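Local coordinates for A223 penton protein C-terminal domain-containing protein (Sulfolobus turreted icosahedral virus, PDB 4IL7) that is a structural protein of the viral capsid, probably of the penton, seen here as its C-terminal domain with a partial jelly-roll fold, at residues I114-G119 against M123-Q128; T85-T90 against S151-Y156. The protein carries 1 engineered substitution. All coordinates share one frame; numbering follows the deposited sequence. Where two conformers were deposited one is given.

In the fold
The domain is a partial jelly roll of two antiparallel sheets. From the N terminus, strand 76-83 lies in the first sheet. The chain turns a corner at Thr85 and enters the second sheet as the broken strand 86-92. It returns to the first sheet for strand 97-104, then enters the second again for 110-118 and 121-128. These two strands form a tight hairpin, paired by contact 1. Strand 130-136 joins the first sheet, 141-147 the second and 150-158 the first. Contact 2 packs the segment after the corner against this last strand, so its long loop encloses the short one of contact 1. Contact 1 acts within a sheet; contact 2 bridges the two sheets.

Contact 1 of 2, residues I114-G119 against M123-Q128; sequences ITLTIG and MTFNLQ
Ile114 pairs with Phe125 and Leu116 with Met123 as the hydrogen-bonded pairs of an antiparallel hairpin. Four backbone bonds result, all nearly straight (N-H...O 161° to 167°). Ile114 N gives to Phe125 O at 3.0 Å, and Phe125 N returns to Ile114 O at 2.9 Å. Leu116 and Met123 exchange a similar pair. Between them, Thr115 faces Thr124 in a non-hydrogen-bonded pair, where Thr115 CA lies 3.3 Å from Met123 O in a CA-H...O contact. The two hydroxyls of this pair do not bond: Thr115 OG1 and Thr124 OG1 are 3.8 Å apart.

Apolar contacts fill the other face of the sheet. Ile114 CG2 reaches both Phe125 CB and Leu127 CD2, each at 3.9 Å. Leu116 crosses Phe125 at about a right angle, and its CD1 meets ring atom CE1 at 3.8 Å. Met123 has two conformers. In one, its side chain bends at the last torsion (chi3 -75°). Met123 CE then lies, tentatively, 3.7 Å from Ile118 CG2 and near Leu116 CB.

Leu116 and Phe125 also touch Ile134 of the opposing sheet. The hairpin is thus amphipathic: threonines line one face, and apolar groups of the other help build the sandwich interior.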
ATOM      1  N   ILE A 114       0.945   0.758  -6.756  1.00 11.95           N
ATOM      2  CA  ILE A 114       0.105   1.550  -5.835  1.00 11.10           C
ATOM      3  C   ILE A 114       0.252   3.001  -6.185  1.00 11.48           C
ATOM      4  O   ILE A 114       1.313   3.474  -6.531  1.00 13.21           O
ATOM      5  CB  ILE A 114       0.436   1.265  -4.330  1.00 12.11           C
ATOM      6  CG1 ILE A 114      -0.586   1.842  -3.366  1.00 12.96           C
ATOM      7  CG2 ILE A 114       1.855   1.648  -4.013  1.00 13.38           C
ATOM      8  CD1 ILE A 114      -0.406   1.372  -1.903  1.00 14.72           C
ATOM      9  N   THR A 115      -0.849   3.763  -6.018  1.00 13.80           N
ATOM     10  CA  THR A 115      -0.867   5.189  -6.217  1.00 13.73           C
ATOM     11  C   THR A 115      -1.228   5.899  -4.964  1.00 13.34           C
ATOM     12  O   THR A 115      -2.218   5.513  -4.286  1.00 13.87           O
ATOM     13  CB  THR A 115      -1.862   5.580  -7.302  1.00 16.01           C
ATOM     14  OG1 THR A 115      -1.549   4.888  -8.506  1.00 25.22           O
ATOM     15  CG2 THR A 115      -1.873   7.075  -7.593  1.00 16.44           C
ATOM     16  N   LEU A 116      -0.468   6.892  -4.574  1.00 13.36           N
ATOM     17  CA  LEU A 116      -0.662   7.731  -3.418  1.00 13.37           C
ATOM     18  C   LEU A 116      -0.853   9.163  -3.798  1.00 13.33           C
ATOM     19  O   LEU A 116      -0.200   9.631  -4.769  1.00 15.54           O
ATOM     20  CB  LEU A 116       0.529   7.680  -2.471  1.00 14.83           C
ATOM     21  CG  LEU A 116       1.010   6.305  -1.992  1.00 15.07           C
ATOM     22  CD1 LEU A 116       2.163   6.398  -1.021  1.00 17.51           C
ATOM     23  CD2 LEU A 116      -0.097   5.503  -1.352  1.00 14.99           C
ATOM     24  N   THR A 117      -1.628   9.934  -3.078  1.00 14.52           N
ATOM     25  CA  THR A 117      -1.780  11.351  -3.311  1.00 15.05           C
ATOM     26  C   THR A 117      -1.594  12.107  -2.033  1.00 16.64           C
ATOM     27  O   THR A 117      -2.115  11.701  -0.997  1.00 18.39           O
ATOM     28  CB  THR A 117      -3.109  11.645  -3.992  1.00 16.89           C
ATOM     29  OG1 THR A 117      -4.215  11.500  -3.069  1.00 23.40           O
ATOM     30  CG2 THR A 117      -3.353  10.863  -5.173  1.00 16.85           C
ATOM     31  N   ILE A 118      -0.879  13.223  -2.062  1.00 20.22           N
ATOM     32  CA  ILE A 118      -0.711  14.071  -0.899  1.00 20.67           C
ATOM     33  C   ILE A 118      -0.824  15.478  -1.440  1.00 19.19           C
ATOM     34  O   ILE A 118      -0.052  15.905  -2.324  1.00 18.88           O
ATOM     35  CB  ILE A 118       0.620  13.806  -0.151  1.00 23.57           C
ATOM     36  CG1 ILE A 118       0.819  14.779   1.003  1.00 27.16           C
ATOM     37  CG2 ILE A 118       1.863  13.837  -1.031  1.00 22.53           C
ATOM     38  CD1 ILE A 118      -0.215  14.672   2.121  1.00 27.93           C
ATOM     39  N   GLY A 119      -1.788  16.247  -0.990  1.00 23.02           N
ATOM     40  CA  GLY A 119      -1.969  17.596  -1.482  1.00 21.51           C
ATOM     41  C   GLY A 119      -2.167  17.575  -2.991  1.00 20.25           C
ATOM     42  O   GLY A 119      -3.009  16.896  -3.513  1.00 24.47           O
ATOM     43  N   MET A 123       1.803  10.177  -6.729  0.50 11.28           N
ATOM     44  CA  MET A 123       2.941   9.267  -6.841  0.50 11.17           C
ATOM     45  C   MET A 123       2.471   7.893  -7.200  0.50 11.27           C
ATOM     46  O   MET A 123       1.473   7.418  -6.716  0.50 10.97           O
ATOM     47  CB  MET A 123       3.727   9.222  -5.535  0.50 12.51           C
ATOM     48  CG  MET A 123       4.155  10.630  -5.104  0.50 12.92           C
ATOM     49  SD  MET A 123       4.641  10.768  -3.450  0.50 16.98           S
ATOM     50  CE  MET A 123       3.095  10.697  -2.534  0.50 19.27           C
ATOM     51  N   THR A 124       3.231   7.221  -8.050  1.00 11.41           N
ATOM     52  CA  THR A 124       3.004   5.833  -8.444  1.00 11.40           C
ATOM     53  C   THR A 124       4.232   5.002  -8.117  1.00 10.61           C
ATOM     54  O   THR A 124       5.345   5.383  -8.493  1.00 11.68           O
ATOM     55  CB  THR A 124       2.624   5.691  -9.892  1.00 12.84           C
ATOM     56  OG1 THR A 124       1.454   6.511 -10.149  1.00 17.71           O
ATOM     57  CG2 THR A 124       2.342   4.295 -10.311  1.00 13.49           C
ATOM     58  N   PHE A 125       4.020   3.889  -7.424  1.00 11.48           N
ATOM     59  CA  PHE A 125       5.128   3.022  -6.975  1.00 11.43           C
ATOM     60  C   PHE A 125       4.922   1.590  -7.461  1.00 11.82           C
ATOM     61  O   PHE A 125       3.852   1.018  -7.376  1.00 12.60           O
ATOM     62  CB  PHE A 125       5.200   2.986  -5.445  1.00 12.36           C
ATOM     63  CG  PHE A 125       5.451   4.312  -4.842  1.00 13.29           C
ATOM     64  CD1 PHE A 125       4.390   5.144  -4.477  1.00 13.54           C
ATOM     65  CD2 PHE A 125       6.739   4.781  -4.633  1.00 15.58           C
ATOM     66  CE1 PHE A 125       4.599   6.368  -3.922  1.00 15.24           C
ATOM     67  CE2 PHE A 125       6.958   6.043  -4.045  1.00 16.70           C
ATOM     68  CZ  PHE A 125       5.859   6.798  -3.716  1.00 16.55           C
ATOM     69  N   ASN A 126       6.018   0.992  -7.879  1.00 14.06           N
ATOM     70  CA  ASN A 126       6.115  -0.455  -8.091  1.00 13.52           C
ATOM     71  C   ASN A 126       6.003  -1.189  -6.738  1.00 14.60           C
ATOM     72  O   ASN A 126       6.527  -0.788  -5.756  1.00 15.29           O
ATOM     73  CB  ASN A 126       7.477  -0.772  -8.699  1.00 15.57           C
ATOM     74  CG  ASN A 126       7.529  -2.178  -9.153  1.00 16.34           C
ATOM     75  OD1 ASN A 126       6.900  -2.535 -10.105  1.00 18.44           O
ATOM     76  ND2 ASN A 126       8.329  -2.950  -8.465  1.00 17.71           N
ATOM     77  N   LEU A 127       5.240  -2.281  -6.833  1.00 13.78           N
ATOM     78  CA  LEU A 127       5.144  -3.236  -5.701  1.00 14.29           C
ATOM     79  C   LEU A 127       5.776  -4.561  -6.109  1.00 13.86           C
ATOM     80  O   LEU A 127       5.634  -5.021  -7.201  1.00 14.63           O
ATOM     81  CB  LEU A 127       3.710  -3.513  -5.321  1.00 14.18           C
ATOM     82  CG  LEU A 127       2.942  -2.315  -4.776  1.00 14.67           C
ATOM     83  CD1 LEU A 127       1.476  -2.686  -4.602  1.00 14.41           C
ATOM     84  CD2 LEU A 127       3.526  -1.828  -3.496  1.00 15.88           C
ATOM     85  N   GLN A 128       6.461  -5.127  -5.102  1.00 16.40           N
ATOM     86  CA  GLN A 128       6.991  -6.494  -5.164  1.00 17.18           C
ATOM     87  C   GLN A 128       6.267  -7.285  -4.052  1.00 16.03           C
ATOM     88  O   GLN A 128       5.763  -6.764  -3.091  1.00 16.34           O
ATOM     89  CB  GLN A 128       8.534  -6.519  -5.015  1.00 19.13           C
ATOM     90  CG  GLN A 128       9.213  -5.676  -6.061  1.00 22.92           C
ATOM     91  CD  GLN A 128      10.685  -5.799  -6.083  1.00 28.71           C
ATOM     92  OE1 GLN A 128      11.321  -5.769  -5.052  1.00 35.43           O
ATOM     93  NE2 GLN A 128      11.251  -5.907  -7.277  1.00 36.77           N
TER

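Contact 2 of 2, residues T85-T90 against S151-Y156; sequences TSLPQT and SAILIY
Both methyls of Leu87 meet Ile155, and CD2 also touches Ile153. The contact is apolar, with no hydrogen bond between the segments. The backbones stay apart, and side chains bridge the gap.

The CB of Leu87 does not point straight at strand 150-158. It lies about 6.0 Å from Ile155 CD1, too far to touch. The first torsion sets CG beside the backbone N, opposite the carbonyl carbon (chi1 -57°), and the side chain then leads inward. CG itself is still 4.8 Å from Ile155 CD1. Only the branches make the contact. CD1 comes within 4.2 Å of Ile155 CD1. CD2 comes to 4.1 Å from the same methyl, so the end of Ile155 is met by both prongs of the leucine. These two side chains reach toward each other tip to tip. CD2 also touches a second isoleucine, 4.2 Å from Ile153 CG2. Its position is therefore shared between two residues that project from the same side of the strand. Ile153 CD1 makes a looser approach to the backbone, 4.4 Å from Ser86 O. The methyl distances indicate fairly loose van der Waals packing.

Leu87 lies in the irregular part of edge strand 86-92, after the corner at Thr85, where the chain passes between sheets. Its side chain also touches Tyr80 of strand 76-83 and Ile142 and Met145 of strand 141-147. Ile155 packs on the same Ile142 and Met145, and on Leu99 of strand 97-104. The three apolar side chains thus sit between the two sheets of the partial jelly roll, near that edge.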
ATOM      1  N   THR A  85      -6.760  -8.416  -6.044  1.00 11.97           N
ATOM      2  CA  THR A  85      -5.864  -7.653  -6.886  1.00 11.36           C
ATOM      3  C   THR A  85      -6.146  -6.145  -6.880  1.00 11.49           C
ATOM      4  O   THR A  85      -5.494  -5.431  -7.645  1.00 13.83           O
ATOM      5  CB  THR A  85      -5.868  -8.146  -8.341  1.00 12.57           C
ATOM      6  OG1 THR A  85      -7.219  -7.996  -8.828  1.00 13.66           O
ATOM      7  CG2 THR A  85      -5.424  -9.563  -8.458  1.00 13.46           C
ATOM      8  N   SER A  86      -7.081  -5.666  -6.091  0.50 12.05           N
ATOM      9  CA  SER A  86      -7.253  -4.257  -5.925  0.50 13.81           C
ATOM     10  C   SER A  86      -7.975  -3.925  -4.603  0.50 13.10           C
ATOM     11  O   SER A  86      -8.397  -4.804  -3.885  0.50 12.62           O
ATOM     12  CB  SER A  86      -7.992  -3.689  -7.140  0.50 16.39           C
ATOM     13  OG  SER A  86      -9.304  -4.150  -7.146  0.50 19.83           O
ATOM     14  N   LEU A  87      -8.101  -2.657  -4.306  1.00 12.59           N
ATOM     15  CA  LEU A  87      -8.660  -2.196  -3.025  1.00 13.53           C
ATOM     16  C   LEU A  87     -10.107  -1.802  -3.139  1.00 15.34           C
ATOM     17  O   LEU A  87     -10.443  -1.184  -4.124  1.00 17.59           O
ATOM     18  CB  LEU A  87      -7.803  -1.065  -2.446  1.00 13.53           C
ATOM     19  CG  LEU A  87      -6.332  -1.346  -2.198  1.00 13.40           C
ATOM     20  CD1 LEU A  87      -5.603  -0.102  -1.806  1.00 15.50           C
ATOM     21  CD2 LEU A  87      -6.131  -2.427  -1.159  1.00 15.66           C
ATOM     22  N   PRO A  88     -10.910  -2.110  -2.137  1.00 25.61           N
ATOM     23  CA  PRO A  88     -12.356  -1.801  -2.261  1.00 27.03           C
ATOM     24  C   PRO A  88     -12.678  -0.347  -2.016  1.00 27.94           C
ATOM     25  O   PRO A  88     -13.822   0.058  -2.322  1.00 31.58           O
ATOM     26  CB  PRO A  88     -12.940  -2.679  -1.178  1.00 29.24           C
ATOM     27  CG  PRO A  88     -11.877  -2.894  -0.191  1.00 27.84           C
ATOM     28  CD  PRO A  88     -10.584  -2.942  -0.963  1.00 25.45           C
ATOM     29  N   GLN A  89     -11.783   0.438  -1.422  0.50 26.78           N
ATOM     30  CA  GLN A  89     -12.002   1.857  -1.142  0.50 28.29           C
ATOM     31  C   GLN A  89     -10.648   2.586  -1.161  0.50 26.21           C
ATOM     32  O   GLN A  89      -9.617   1.960  -1.382  0.50 24.47           O
ATOM     33  CB  GLN A  89     -12.779   2.100   0.178  0.50 31.46           C
ATOM     34  CG  GLN A  89     -11.960   1.948   1.432  0.50 32.19           C
ATOM     35  CD  GLN A  89     -12.630   2.439   2.718  0.50 38.40           C
ATOM     36  OE1 GLN A  89     -13.634   1.876   3.143  0.50 47.19           O
ATOM     37  NE2 GLN A  89     -12.045   3.483   3.364  0.50 38.74           N
ATOM     38  N   THR A  90     -10.671   3.895  -0.991  1.00 26.64           N
ATOM     39  CA  THR A  90      -9.494   4.683  -0.684  1.00 26.56           C
ATOM     40  C   THR A  90      -9.265   4.739   0.829  1.00 26.34           C
ATOM     41  O   THR A  90     -10.187   4.537   1.627  1.00 27.64           O
ATOM     42  CB  THR A  90      -9.599   6.110  -1.231  1.00 28.25           C
ATOM     43  OG1 THR A  90     -10.676   6.784  -0.631  1.00 32.00           O
ATOM     44  CG2 THR A  90      -9.767   6.063  -2.714  1.00 28.51           C
ATOM     45  N   SER A 151      -3.516 -11.995  -4.435  1.00 13.18           N
ATOM     46  CA  SER A 151      -2.623 -11.982  -3.291  1.00 12.01           C
ATOM     47  C   SER A 151      -3.317 -11.655  -2.011  1.00 12.92           C
ATOM     48  O   SER A 151      -4.383 -11.039  -2.003  1.00 14.31           O
ATOM     49  CB  SER A 151      -1.526 -10.955  -3.512  1.00 13.36           C
ATOM     50  OG  SER A 151      -0.833 -11.157  -4.752  1.00 14.92           O
ATOM     51  N   ALA A 152      -2.667 -11.926  -0.901  1.00 13.49           N
ATOM     52  CA  ALA A 152      -3.044 -11.357   0.385  1.00 13.34           C
ATOM     53  C   ALA A 152      -2.433  -9.967   0.474  1.00 12.54           C
ATOM     54  O   ALA A 152      -1.232  -9.814   0.154  1.00 14.98           O
ATOM     55  CB  ALA A 152      -2.567 -12.259   1.518  1.00 14.21           C
ATOM     56  N   ILE A 153      -3.183  -9.007   0.954  1.00 12.32           N
ATOM     57  CA  ILE A 153      -2.779  -7.621   0.988  1.00 11.94           C
ATOM     58  C   ILE A 153      -2.880  -7.118   2.402  1.00 11.63           C
ATOM     59  O   ILE A 153      -3.975  -7.087   2.984  1.00 13.50           O
ATOM     60  CB  ILE A 153      -3.699  -6.804   0.064  1.00 13.16           C
ATOM     61  CG1 ILE A 153      -3.695  -7.291  -1.375  1.00 12.88           C
ATOM     62  CG2 ILE A 153      -3.370  -5.313   0.145  1.00 13.70           C
ATOM     63  CD1 ILE A 153      -4.903  -6.834  -2.193  1.00 14.95           C
ATOM     64  N   LEU A 154      -1.768  -6.644   2.972  1.00 12.06           N
ATOM     65  CA  LEU A 154      -1.731  -6.063   4.312  1.00 12.03           C
ATOM     66  C   LEU A 154      -1.115  -4.671   4.198  1.00 12.21           C
ATOM     67  O   LEU A 154      -0.038  -4.550   3.611  1.00 13.45           O
ATOM     68  CB  LEU A 154      -0.912  -6.932   5.225  1.00 12.76           C
ATOM     69  CG  LEU A 154      -0.652  -6.383   6.642  1.00 14.33           C
ATOM     70  CD1 LEU A 154      -1.942  -6.336   7.416  1.00 16.79           C
ATOM     71  CD2 LEU A 154       0.432  -7.188   7.324  1.00 15.41           C
ATOM     72  N   ILE A 155      -1.824  -3.663   4.681  1.00 12.05           N
ATOM     73  CA  ILE A 155      -1.322  -2.301   4.618  1.00 12.85           C
ATOM     74  C   ILE A 155      -1.384  -1.736   6.038  1.00 13.58           C
ATOM     75  O   ILE A 155      -2.422  -1.776   6.694  1.00 14.32           O
ATOM     76  CB  ILE A 155      -2.180  -1.409   3.697  1.00 13.15           C
ATOM     77  CG1 ILE A 155      -2.254  -2.024   2.298  1.00 13.97           C
ATOM     78  CG2 ILE A 155      -1.588  -0.012   3.661  1.00 15.10           C
ATOM     79  CD1 ILE A 155      -3.111  -1.263   1.310  1.00 15.08           C
ATOM     80  N   TYR A 156      -0.258  -1.235   6.526  1.00 14.71           N
ATOM     81  CA  TYR A 156      -0.220  -0.614   7.832  1.00 15.24           C
ATOM     82  C   TYR A 156       0.857   0.470   7.798  1.00 16.89           C
ATOM     83  O   TYR A 156       1.596   0.584   6.850  1.00 17.59           O
ATOM     84  CB  TYR A 156       0.141  -1.657   8.938  1.00 15.66           C
ATOM     85  CG  TYR A 156       1.449  -2.378   8.848  1.00 17.10           C
ATOM     86  CD1 TYR A 156       1.598  -3.516   8.108  1.00 17.32           C
ATOM     87  CD2 TYR A 156       2.561  -1.923   9.562  1.00 20.44           C
ATOM     88  CE1 TYR A 156       2.801  -4.185   8.041  1.00 20.05           C
ATOM     89  CE2 TYR A 156       3.757  -2.618   9.530  1.00 21.42           C
ATOM     90  CZ  TYR A 156       3.899  -3.754   8.801  1.00 21.17           C
ATOM     91  OH  TYR A 156       5.099  -4.433   8.755  1.00 24.79           O
TER